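PDB 5A95: putative retaining b-glycosidase from Saccharophagus degradans, which is a family 5 beta-glucanase that probably hydrolyses mixed-linkage beta-1,3-1,4-glucans with retention of anomeric configuration. Local coordinates for residues 139-144 and 157-162; 146-151 and 202-207; 184-189 and 225-230. The protein carries 1 engineered substitution. One frame throughout, in Å; residues are numbered along the deposited sequence.

Contact 1 (139-144 and 157-162); sequences LDWHSI and YDTTIK. With BGC (beta-D-glucopyranose), chain D; BGC (beta-D-glucopyranose), chain B.
Part of the glycan pocket at the mouth of the family 5 (beta/alpha)8 barrel is built here, where H142, S143 and I144, at the C-terminal end of strand 136-144, meet Y157 of the loop that leads into helix 161-174. The H142 and Y157 side chains run abreast toward the sugars, CD2 of H142 near CE1 of Y157, and each ends on a glucose. NE2 of H142 donates an almost straight hydrogen bond (170°) to O3 of the glucose of chain D, 3.0 Å away. The Y157 hydroxyl OH pairs with O6 of the glucose of chain B at 2.7 Å. At the other end of the imidazole, ND1 donates to the syn lone pair of D140 OD2 (2.6 Å) nearly in the ring plane, which fixes the rotation of the ring; H107 stacks on it. One face of the Y157 ring is covered by I144. With CG anti to its carbonyl carbon (chi1 -54°), the ring runs alongside I144, whose CD1 makes a CH-pi contact 3.8 Å from the ring centroid, offset toward the rim. The ring edge meets a backbone carbonyl, CD1 of Y157 lying 3.3 Å from H142 O, a buried oxygen without a hydrogen-bond partner in the model. H142 itself is the centre of an inverse gamma turn closed by a weak S143 N to W141 O bond. Y36 of the third subunit packs on Y157, so a neighbouring chain helps to frame this sugar-binding residue. Further along the segment, T159 OG1 sits at the edge of the W141 ring, 3.4 Å from CZ2, while it bonds to E163, and W141 NE1 bonds to T164. The two segments are tied together by S143 OG, which donates to Y157 O at 2.8 Å, tilted 20° from the carbonyl plane.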
loop_
_atom_site.group_PDB
_atom_site.type_symbol
_atom_site.label_atom_id
_atom_site.label_comp_id
_atom_site.label_asym_id
_atom_site.label_seq_id
_atom_site.Cartn_x
_atom_site.Cartn_y
_atom_site.Cartn_z
ATOM N N LEU A 139 4.909 24.072 6.950
ATOM C CA LEU A 139 3.917 23.028 6.898
ATOM C C LEU A 139 4.605 21.719 7.214
ATOM O O LEU A 139 5.567 21.329 6.544
ATOM C CB LEU A 139 3.247 22.961 5.526
ATOM C CG LEU A 139 2.554 24.241 5.071
ATOM C CD1 LEU A 139 1.867 24.043 3.724
ATOM C CD2 LEU A 139 1.583 24.784 6.110
ATOM N N ASP A 140 4.111 21.059 8.257
ATOM C CA ASP A 140 4.727 19.865 8.837
ATOM C C ASP A 140 3.773 18.687 8.675
ATOM O O ASP A 140 2.650 18.702 9.168
ATOM C CB ASP A 140 5.031 20.185 10.309
ATOM C CG ASP A 140 5.070 18.988 11.224
ATOM O OD1 ASP A 140 5.466 17.889 10.830
ATOM O OD2 ASP A 140 4.670 19.169 12.404
ATOM N N TRP A 141 4.207 17.679 7.918
ATOM C CA TRP A 141 3.450 16.438 7.843
ATOM C C TRP A 141 3.778 15.647 9.119
ATOM O O TRP A 141 4.863 15.058 9.281
ATOM C CB TRP A 141 3.833 15.700 6.570
ATOM C CG TRP A 141 3.079 14.408 6.306
ATOM C CD1 TRP A 141 3.641 13.170 6.122
ATOM C CD2 TRP A 141 1.665 14.233 6.141
ATOM N NE1 TRP A 141 2.672 12.243 5.857
ATOM C CE2 TRP A 141 1.453 12.869 5.859
ATOM C CE3 TRP A 141 0.551 15.086 6.189
ATOM C CZ2 TRP A 141 0.179 12.346 5.604
ATOM C CZ3 TRP A 141 -0.720 14.552 5.939
ATOM C CH2 TRP A 141 -0.897 13.203 5.674
ATOM N N HIS A 142 2.852 15.726 10.051
ATOM C CA HIS A 142 3.163 15.450 11.448
ATOM C C HIS A 142 2.873 13.992 11.799
ATOM O O HIS A 142 1.867 13.651 12.428
ATOM C CB HIS A 142 2.430 16.414 12.359
ATOM C CG HIS A 142 2.979 16.462 13.734
ATOM N ND1 HIS A 142 4.020 17.279 14.086
ATOM C CD2 HIS A 142 2.651 15.767 14.846
ATOM C CE1 HIS A 142 4.287 17.109 15.364
ATOM N NE2 HIS A 142 3.471 16.197 15.850
ATOM N N SER A 143 3.803 13.141 11.406
ATOM C CA SER A 143 3.802 11.752 11.763
ATOM C C SER A 143 5.039 11.451 12.616
ATOM O O SER A 143 5.989 12.234 12.693
ATOM C CB SER A 143 3.741 10.889 10.502
ATOM O OG SER A 143 3.713 9.502 10.821
ATOM N N ILE A 144 4.992 10.312 13.299
ATOM C CA ILE A 144 6.033 9.837 14.206
ATOM C C ILE A 144 6.149 8.349 13.954
ATOM O O ILE A 144 5.180 7.604 14.209
ATOM C CB ILE A 144 5.689 10.084 15.693
ATOM C CG1 ILE A 144 5.382 11.555 15.959
ATOM C CG2 ILE A 144 6.851 9.594 16.554
ATOM C CD1 ILE A 144 5.105 11.886 17.403
ATOM N N TYR A 157 -0.893 9.272 13.934
ATOM C CA TYR A 157 0.182 9.522 13.032
ATOM C C TYR A 157 0.201 8.598 11.817
ATOM O O TYR A 157 1.068 8.707 10.945
ATOM C CB TYR A 157 1.507 9.363 13.781
ATOM C CG TYR A 157 1.567 10.213 15.029
ATOM C CD1 TYR A 157 1.360 11.588 14.986
ATOM C CD2 TYR A 157 1.834 9.640 16.247
ATOM C CE1 TYR A 157 1.375 12.344 16.163
ATOM C CE2 TYR A 157 1.876 10.382 17.419
ATOM C CZ TYR A 157 1.636 11.741 17.381
ATOM O OH TYR A 157 1.650 12.488 18.540
ATOM N N ASP A 158 -0.729 7.656 11.747
ATOM C CA ASP A 158 -0.690 6.606 10.734
ATOM C C ASP A 158 -0.831 7.177 9.332
ATOM O O ASP A 158 -1.690 8.005 9.073
ATOM C CB ASP A 158 -1.829 5.602 10.979
ATOM C CG ASP A 158 -1.731 4.376 10.099
ATOM O OD1 ASP A 158 -0.670 3.772 10.081
ATOM O OD2 ASP A 158 -2.695 3.976 9.458
ATOM N N THR A 159 0.032 6.697 8.436
ATOM C CA THR A 159 0.027 7.130 7.070
ATOM C C THR A 159 0.638 6.043 6.201
ATOM O O THR A 159 0.980 4.953 6.684
ATOM C CB THR A 159 0.709 8.528 6.903
ATOM O OG1 THR A 159 0.537 9.010 5.555
ATOM C CG2 THR A 159 2.197 8.522 7.260
ATOM N N THR A 160 0.729 6.317 4.915
ATOM C CA THR A 160 1.373 5.427 3.958
ATOM C C THR A 160 2.295 6.273 3.095
ATOM O O THR A 160 2.188 7.503 3.050
ATOM C CB THR A 160 0.354 4.743 3.030
ATOM O OG1 THR A 160 -0.342 5.744 2.271
ATOM C CG2 THR A 160 -0.624 3.885 3.799
ATOM N N ILE A 161 3.193 5.619 2.384
ATOM C CA ILE A 161 4.015 6.353 1.420
ATOM C C ILE A 161 3.111 7.022 0.379
ATOM O O ILE A 161 3.316 8.160 0.008
ATOM C CB ILE A 161 5.088 5.442 0.783
ATOM C CG1 ILE A 161 6.053 4.944 1.854
ATOM C CG2 ILE A 161 5.836 6.207 -0.294
ATOM C CD1 ILE A 161 7.054 3.921 1.390
ATOM N N LYS A 162 2.097 6.314 -0.099
ATOM C CA LYS A 162 1.178 6.871 -1.067
ATOM C C LYS A 162 0.500 8.145 -0.590
ATOM O O LYS A 162 0.436 9.141 -1.306
ATOM C CB LYS A 162 0.130 5.841 -1.477
ATOM C CG LYS A 162 -0.921 6.370 -2.457
ATOM C CD LYS A 162 -2.008 5.329 -2.748
ATOM C CE LYS A 162 -3.062 5.912 -3.671
ATOM N NZ LYS A 162 -4.173 5.026 -4.034
HETATM C C2 BGC D . 5.667 14.962 19.233
HETATM C C3 BGC D . 4.513 15.865 19.665
HETATM C C4 BGC D . 4.270 15.693 21.169
HETATM C C5 BGC D . 5.557 15.944 21.930
HETATM C C6 BGC D . 5.383 15.817 23.424
HETATM C C1 BGC D . 6.867 14.988 20.175
HETATM O O1 BGC D . 7.677 13.845 20.062
HETATM O O2 BGC D . 6.060 15.289 17.849
HETATM O O3 BGC D . 3.363 15.544 18.820
HETATM O O4 BGC D . 3.243 16.522 21.732
HETATM O O5 BGC D . 6.470 14.930 21.524
HETATM O O6 BGC D . 6.706 15.881 23.962
HETATM C C2 BGC B . 1.246 16.465 23.059
HETATM C C3 BGC B . -0.057 15.698 23.194
HETATM C C4 BGC B . -0.802 15.654 21.878
HETATM C C5 BGC B . 0.107 15.155 20.755
HETATM C C6 BGC B . -0.495 15.303 19.382
HETATM C C1 BGC B . 2.039 15.808 21.943
HETATM O O2 BGC B . 1.922 16.383 24.312
HETATM O O3 BGC B . -0.877 16.363 24.163
HETATM O O4 BGC B . -1.904 14.760 22.002
HETATM O O5 BGC B . 1.304 15.911 20.737
HETATM O O6 BGC B . 0.431 14.842 18.403
#

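Contact 2 (146-151 and 202-207); sequences YLPTEQ and WAEWKT
Y146 and E204 reach obliquely across to each other, and their ends join: OH of Y146 donates to OE1 of E204 at 2.7 Å. E204 has CG anti to its backbone N (chi1 177°) and stays extended beyond it, which carries the carboxylate from the helix to the phenol. OE1 is met on its anti side, 22° out of the carboxylate plane, with ring and carboxylate planes 63° apart. P148 packs against Y146, E204 and W205. Its CD sits over the centre of the Y146 ring, 3.6 Å above the plane. CB of P148 touches E204 CD at 3.5 Å, and CD also meets W205 CE3. The same indole reaches L147, whose CB is 3.9 Å from W205 CZ3; its NE1 is anchored on A228 O. Cutting E204 back to an alanine would probably leave the Y146 hydroxyl without its carboxylate acceptor and strip the packing from CB and CG of P148. The loop is closed by a G1 beta bulge, in which E150, in a left-handed backbone conformation, and Q151 both face Y146, and this bulged turn at the barrel mouth packs on the first turns of helix 202-219.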
loop_
_atom_site.group_PDB
_atom_site.type_symbol
_atom_site.label_atom_id
_atom_site.label_comp_id
_atom_site.label_asym_id
_atom_site.label_seq_id
_atom_site.Cartn_x
_atom_site.Cartn_y
_atom_site.Cartn_z
ATOM N N TYR A 146 8.194 5.198 11.226
ATOM C CA TYR A 146 9.111 4.791 10.174
ATOM C C TYR A 146 8.337 4.608 8.890
ATOM O O TYR A 146 7.682 3.578 8.655
ATOM C CB TYR A 146 9.883 3.499 10.572
ATOM C CG TYR A 146 11.149 3.308 9.791
ATOM C CD1 TYR A 146 12.123 4.296 9.799
ATOM C CD2 TYR A 146 11.355 2.197 9.001
ATOM C CE1 TYR A 146 13.279 4.184 9.068
ATOM C CE2 TYR A 146 12.528 2.068 8.268
ATOM C CZ TYR A 146 13.477 3.076 8.300
ATOM O OH TYR A 146 14.658 3.026 7.582
ATOM N N LEU A 147 8.416 5.634 8.049
ATOM C CA LEU A 147 7.638 5.648 6.837
ATOM C C LEU A 147 7.943 4.469 5.898
ATOM O O LEU A 147 7.032 3.910 5.299
ATOM C CB LEU A 147 7.764 7.009 6.135
ATOM C CG LEU A 147 6.943 7.210 4.883
ATOM C CD1 LEU A 147 5.453 7.058 5.148
ATOM C CD2 LEU A 147 7.235 8.572 4.284
ATOM N N PRO A 148 9.223 4.042 5.799
ATOM C CA PRO A 148 9.470 2.927 4.860
ATOM C C PRO A 148 8.707 1.637 5.133
ATOM O O PRO A 148 8.385 0.906 4.204
ATOM C CB PRO A 148 10.985 2.705 4.945
ATOM C CG PRO A 148 11.505 4.088 5.238
ATOM C CD PRO A 148 10.498 4.650 6.237
ATOM N N THR A 149 8.427 1.342 6.406
ATOM C CA THR A 149 7.613 0.178 6.768
ATOM C C THR A 149 6.168 0.557 7.077
ATOM O O THR A 149 5.350 -0.315 7.384
ATOM C CB THR A 149 8.178 -0.563 7.971
ATOM O OG1 THR A 149 8.265 0.363 9.042
ATOM C CG2 THR A 149 9.509 -1.196 7.664
ATOM N N GLU A 150 5.850 1.842 7.050
ATOM C CA GLU A 150 4.506 2.345 7.351
ATOM C C GLU A 150 4.031 1.890 8.733
ATOM O O GLU A 150 2.886 1.484 8.879
ATOM C CB GLU A 150 3.492 2.019 6.223
ATOM C CG GLU A 150 3.948 2.560 4.871
ATOM C CD GLU A 150 3.084 2.169 3.721
ATOM O OE1 GLU A 150 2.270 1.248 3.899
ATOM O OE2 GLU A 150 3.197 2.772 2.613
ATOM N N GLN A 151 4.908 2.013 9.720
ATOM C CA GLN A 151 4.604 1.670 11.107
ATOM C C GLN A 151 4.913 2.885 11.985
ATOM O O GLN A 151 5.926 3.548 11.796
ATOM C CB GLN A 151 5.434 0.468 11.612
ATOM C CG GLN A 151 5.367 -0.757 10.742
ATOM C CD GLN A 151 3.999 -1.393 10.692
ATOM O OE1 GLN A 151 3.477 -1.862 11.712
ATOM N NE2 GLN A 151 3.418 -1.459 9.517
ATOM N N TRP A 202 19.722 4.544 7.347
ATOM C CA TRP A 202 19.882 5.863 6.742
ATOM C C TRP A 202 19.752 5.831 5.229
ATOM O O TRP A 202 19.090 6.696 4.652
ATOM C CB TRP A 202 21.224 6.508 7.167
ATOM C CG TRP A 202 21.386 7.864 6.557
ATOM C CD1 TRP A 202 22.210 8.207 5.554
ATOM C CD2 TRP A 202 20.624 9.025 6.881
ATOM N NE1 TRP A 202 22.024 9.517 5.219
ATOM C CE2 TRP A 202 21.072 10.056 6.030
ATOM C CE3 TRP A 202 19.648 9.317 7.832
ATOM C CZ2 TRP A 202 20.543 11.322 6.062
ATOM C CZ3 TRP A 202 19.138 10.593 7.873
ATOM C CH2 TRP A 202 19.593 11.581 7.010
ATOM N N ALA A 203 20.382 4.869 4.567
ATOM C CA ALA A 203 20.309 4.894 3.122
ATOM C C ALA A 203 18.871 4.832 2.604
ATOM O O ALA A 203 18.493 5.543 1.681
ATOM C CB ALA A 203 21.161 3.769 2.525
ATOM N N GLU A 204 18.069 3.975 3.215
ATOM C CA GLU A 204 16.664 3.855 2.860
ATOM C C GLU A 204 15.902 5.167 3.086
ATOM O O GLU A 204 15.139 5.628 2.245
ATOM C CB GLU A 204 16.065 2.724 3.686
ATOM C CG GLU A 204 14.583 2.475 3.520
ATOM C CD GLU A 204 14.135 1.277 4.320
ATOM O OE1 GLU A 204 14.369 1.268 5.543
ATOM O OE2 GLU A 204 13.474 0.384 3.732
ATOM N N TRP A 205 16.163 5.780 4.218
ATOM C CA TRP A 205 15.469 7.011 4.583
ATOM C C TRP A 205 15.894 8.181 3.706
ATOM O O TRP A 205 15.057 8.948 3.228
ATOM C CB TRP A 205 15.635 7.293 6.080
ATOM C CG TRP A 205 14.915 8.488 6.577
ATOM C CD1 TRP A 205 15.452 9.522 7.284
ATOM C CD2 TRP A 205 13.517 8.771 6.479
ATOM N NE1 TRP A 205 14.498 10.450 7.591
ATOM C CE2 TRP A 205 13.295 10.012 7.112
ATOM C CE3 TRP A 205 12.437 8.139 5.871
ATOM C CZ2 TRP A 205 12.052 10.612 7.133
ATOM C CZ3 TRP A 205 11.216 8.749 5.878
ATOM C CH2 TRP A 205 11.030 9.981 6.504
ATOM N N LYS A 206 17.196 8.304 3.485
ATOM C CA LYS A 206 17.754 9.297 2.569
ATOM C C LYS A 206 17.111 9.199 1.179
ATOM O O LYS A 206 16.662 10.189 0.618
ATOM C CB LYS A 206 19.269 9.090 2.494
ATOM C CG LYS A 206 20.005 9.858 1.391
ATOM C CD LYS A 206 21.467 9.410 1.345
ATOM C CE LYS A 206 22.302 10.130 0.305
ATOM N NZ LYS A 206 21.806 9.918 -1.060
ATOM N N THR A 207 17.055 7.982 0.640
ATOM C CA THR A 207 16.478 7.761 -0.674
ATOM C C THR A 207 15.022 8.201 -0.742
ATOM O O THR A 207 14.574 8.803 -1.717
ATOM C CB THR A 207 16.680 6.288 -1.102
ATOM O OG1 THR A 207 18.091 6.039 -1.163
ATOM C CG2 THR A 207 16.068 5.978 -2.474
#

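Contact 3 (184-189 and 225-230); sequences YELFNE and PLVAGF. With BGC (beta-D-glucopyranose), chain D.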
loop_
_atom_site.group_PDB
_atom_site.type_symbol
_atom_site.label_atom_id
_atom_site.label_comp_id
_atom_site.label_asym_id
_atom_site.label_seq_id
_atom_site.Cartn_x
_atom_site.Cartn_y
_atom_site.Cartn_z
ATOM N N TYR A 184 8.603 23.074 3.710
ATOM C CA TYR A 184 7.860 21.816 3.641
ATOM C C TYR A 184 8.638 20.787 4.450
ATOM O O TYR A 184 9.676 20.287 4.032
ATOM C CB TYR A 184 7.690 21.336 2.198
ATOM C CG TYR A 184 6.776 22.181 1.338
ATOM C CD1 TYR A 184 6.025 23.216 1.856
ATOM C CD2 TYR A 184 6.611 21.910 0.003
ATOM C CE1 TYR A 184 5.187 23.964 1.072
ATOM C CE2 TYR A 184 5.780 22.671 -0.800
ATOM C CZ TYR A 184 5.082 23.723 -0.265
ATOM O OH TYR A 184 4.237 24.525 -0.995
ATOM N N GLU A 185 8.133 20.530 5.663
ATOM C CA GLU A 185 8.794 19.608 6.611
ATOM C C GLU A 185 8.218 18.218 6.369
ATOM O O GLU A 185 7.108 17.908 6.782
ATOM C CB GLU A 185 8.613 20.095 8.018
ATOM C CG GLU A 185 9.298 19.223 9.062
ATOM C CD GLU A 185 9.336 19.877 10.430
ATOM O OE1 GLU A 185 8.700 20.943 10.573
ATOM O OE2 GLU A 185 9.966 19.311 11.360
ATOM N N LEU A 186 8.991 17.404 5.676
ATOM C CA LEU A 186 8.515 16.225 4.972
ATOM C C LEU A 186 7.915 15.139 5.867
ATOM O O LEU A 186 6.954 14.486 5.465
ATOM C CB LEU A 186 9.648 15.612 4.148
ATOM C CG LEU A 186 10.306 16.565 3.130
ATOM C CD1 LEU A 186 11.364 15.803 2.323
ATOM C CD2 LEU A 186 9.289 17.223 2.220
ATOM N N PHE A 187 8.509 14.949 7.050
ATOM C CA PHE A 187 8.073 13.895 7.972
ATOM C C PHE A 187 8.594 14.258 9.356
ATOM O O PHE A 187 9.779 14.090 9.646
ATOM C CB PHE A 187 8.586 12.527 7.536
ATOM C CG PHE A 187 7.979 11.395 8.323
ATOM C CD1 PHE A 187 8.484 11.046 9.561
ATOM C CD2 PHE A 187 6.925 10.662 7.811
ATOM C CE1 PHE A 187 7.911 9.999 10.286
ATOM C CE2 PHE A 187 6.357 9.640 8.520
ATOM C CZ PHE A 187 6.844 9.310 9.757
ATOM N N ASN A 188 7.694 14.736 10.220
ATOM C CA ASN A 188 8.033 15.295 11.531
ATOM C C ASN A 188 9.142 14.544 12.287
ATOM O O ASN A 188 10.225 15.073 12.553
ATOM C CB ASN A 188 6.746 15.375 12.327
ATOM C CG ASN A 188 6.930 15.654 13.801
ATOM O OD1 ASN A 188 7.559 16.610 14.219
ATOM N ND2 ASN A 188 6.309 14.799 14.618
ATOM N N GLU A 189 8.861 13.307 12.708
ATOM C CA GLU A 189 9.759 12.589 13.619
ATOM C C GLU A 189 10.009 11.157 13.195
ATOM O O GLU A 189 9.280 10.226 13.621
ATOM C CB GLU A 189 9.277 12.666 15.074
ATOM C CG GLU A 189 9.633 14.000 15.712
ATOM C CD GLU A 189 9.220 14.150 17.148
ATOM O OE1 GLU A 189 8.323 13.421 17.581
ATOM O OE2 GLU A 189 9.770 15.048 17.814
ATOM N N PRO A 225 12.573 22.263 1.371
ATOM C CA PRO A 225 12.321 20.995 2.067
ATOM C C PRO A 225 13.134 20.960 3.347
ATOM O O PRO A 225 14.312 21.358 3.370
ATOM C CB PRO A 225 12.823 19.921 1.060
ATOM C CG PRO A 225 12.928 20.642 -0.269
ATOM C CD PRO A 225 13.357 22.041 0.142
ATOM N N LEU A 226 12.538 20.384 4.386
ATOM C CA LEU A 226 13.185 20.240 5.686
ATOM C C LEU A 226 13.189 18.752 6.050
ATOM O O LEU A 226 12.126 18.109 6.093
ATOM C CB LEU A 226 12.436 21.046 6.743
ATOM C CG LEU A 226 13.010 21.074 8.143
ATOM C CD1 LEU A 226 14.304 21.825 8.201
ATOM C CD2 LEU A 226 12.056 21.632 9.173
ATOM N N VAL A 227 14.394 18.201 6.215
ATOM C CA VAL A 227 14.639 16.762 6.365
ATOM C C VAL A 227 15.120 16.475 7.784
ATOM O O VAL A 227 15.911 17.219 8.339
ATOM C CB VAL A 227 15.728 16.329 5.357
ATOM C CG1 VAL A 227 16.205 14.903 5.601
ATOM C CG2 VAL A 227 15.182 16.464 3.939
ATOM N N ALA A 228 14.629 15.371 8.351
ATOM C CA ALA A 228 14.931 14.953 9.710
ATOM C C ALA A 228 15.652 13.601 9.750
ATOM O O ALA A 228 15.475 12.746 8.878
ATOM C CB ALA A 228 13.658 14.798 10.514
ATOM N N GLY A 229 16.455 13.442 10.791
ATOM C CA GLY A 229 17.079 12.181 11.112
ATOM C C GLY A 229 16.306 11.369 12.146
ATOM O O GLY A 229 15.179 11.681 12.534
ATOM N N PHE A 230 16.944 10.287 12.564
ATOM C CA PHE A 230 16.360 9.314 13.492
ATOM C C PHE A 230 16.377 9.803 14.932
ATOM O O PHE A 230 16.741 10.948 15.248
ATOM C CB PHE A 230 17.070 7.952 13.343
ATOM C CG PHE A 230 17.050 7.378 11.937
ATOM C CD1 PHE A 230 15.948 7.504 11.122
ATOM C CD2 PHE A 230 18.133 6.664 11.463
ATOM C CE1 PHE A 230 15.916 6.945 9.850
ATOM C CE2 PHE A 230 18.107 6.109 10.206
ATOM C CZ PHE A 230 17.017 6.256 9.413
HETATM C C2 BGC D . 5.667 14.962 19.233
HETATM C C3 BGC D . 4.513 15.865 19.665
HETATM C C4 BGC D . 4.270 15.693 21.169
HETATM C C5 BGC D . 5.557 15.944 21.930
HETATM C C6 BGC D . 5.383 15.817 23.424
HETATM C C1 BGC D . 6.867 14.988 20.175
HETATM O O1 BGC D . 7.677 13.845 20.062
HETATM O O2 BGC D . 6.060 15.289 17.849
HETATM O O3 BGC D . 3.363 15.544 18.820
HETATM O O4 BGC D . 3.243 16.522 21.732
HETATM O O5 BGC D . 6.470 14.930 21.524
HETATM O O6 BGC D . 6.706 15.881 23.962
HETATM O O HOH W 1 11.078 16.151 7.826
#
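Y184 and E185 pair in parallel with P225 and L226, and two backbone hydrogen bonds cross between the strands. L226 N donates to Y184 O (2.9 Å), and that oxygen also receives a CA-H...O contact from P225 CA at 3.4 Å. L186 N donates to L226 O at 3.2 Å; a water 2.8 Å from L226 O probably adds a second donor while accepting from F187 N (2.9 Å). E185 runs beside L226, and CD2 of L226 lies 3.5 Å from the carboxylate carbon CD of E185; the carboxylate oxygens are satisfied by a salt bridge to R103 and a hydrogen bond from T290. N188 and E189 begin the Asn-Glu-Pro signature of family 5. N188 spends ND2 on S143 O and on O2 of the chain D glucose (3.3 Å, 170°), and OD1 on R103. E189 OE1 accepts from O1 of the same sugar at 2.6 Å, and OE2 bonds to H254. On the outer side of the sheet L186 and V227 touch each other and helix 202-219, while E185 and L226 face the barrel interior and touch strand 250-252; strand 136-144 bonds to E185 from its other edge.

The three contacts form a close cluster, their centres 10 to 12 Å apart, within one barrel. Contacts 1 and 3 come in series along the chain and share the sheet, strand 136-144 pairing with 181-185 through L139 O and E185 N; both reach the glucose of chain D, so adjacent strand ends shape one pocket. Contact 2 interleaves with each of them. Its loop follows strand 136-144, and E150 OE2 probably binds I161 N at the start of helix 161-174; its helix 202-219 precedes strand 224-227, and W205 packs on F187 and F230. Contacts 1 and 2 also touch the third subunit, whereas no other protein chain touches contact 3; contact 1 is the one that joins the sugar pocket to the subunit interface.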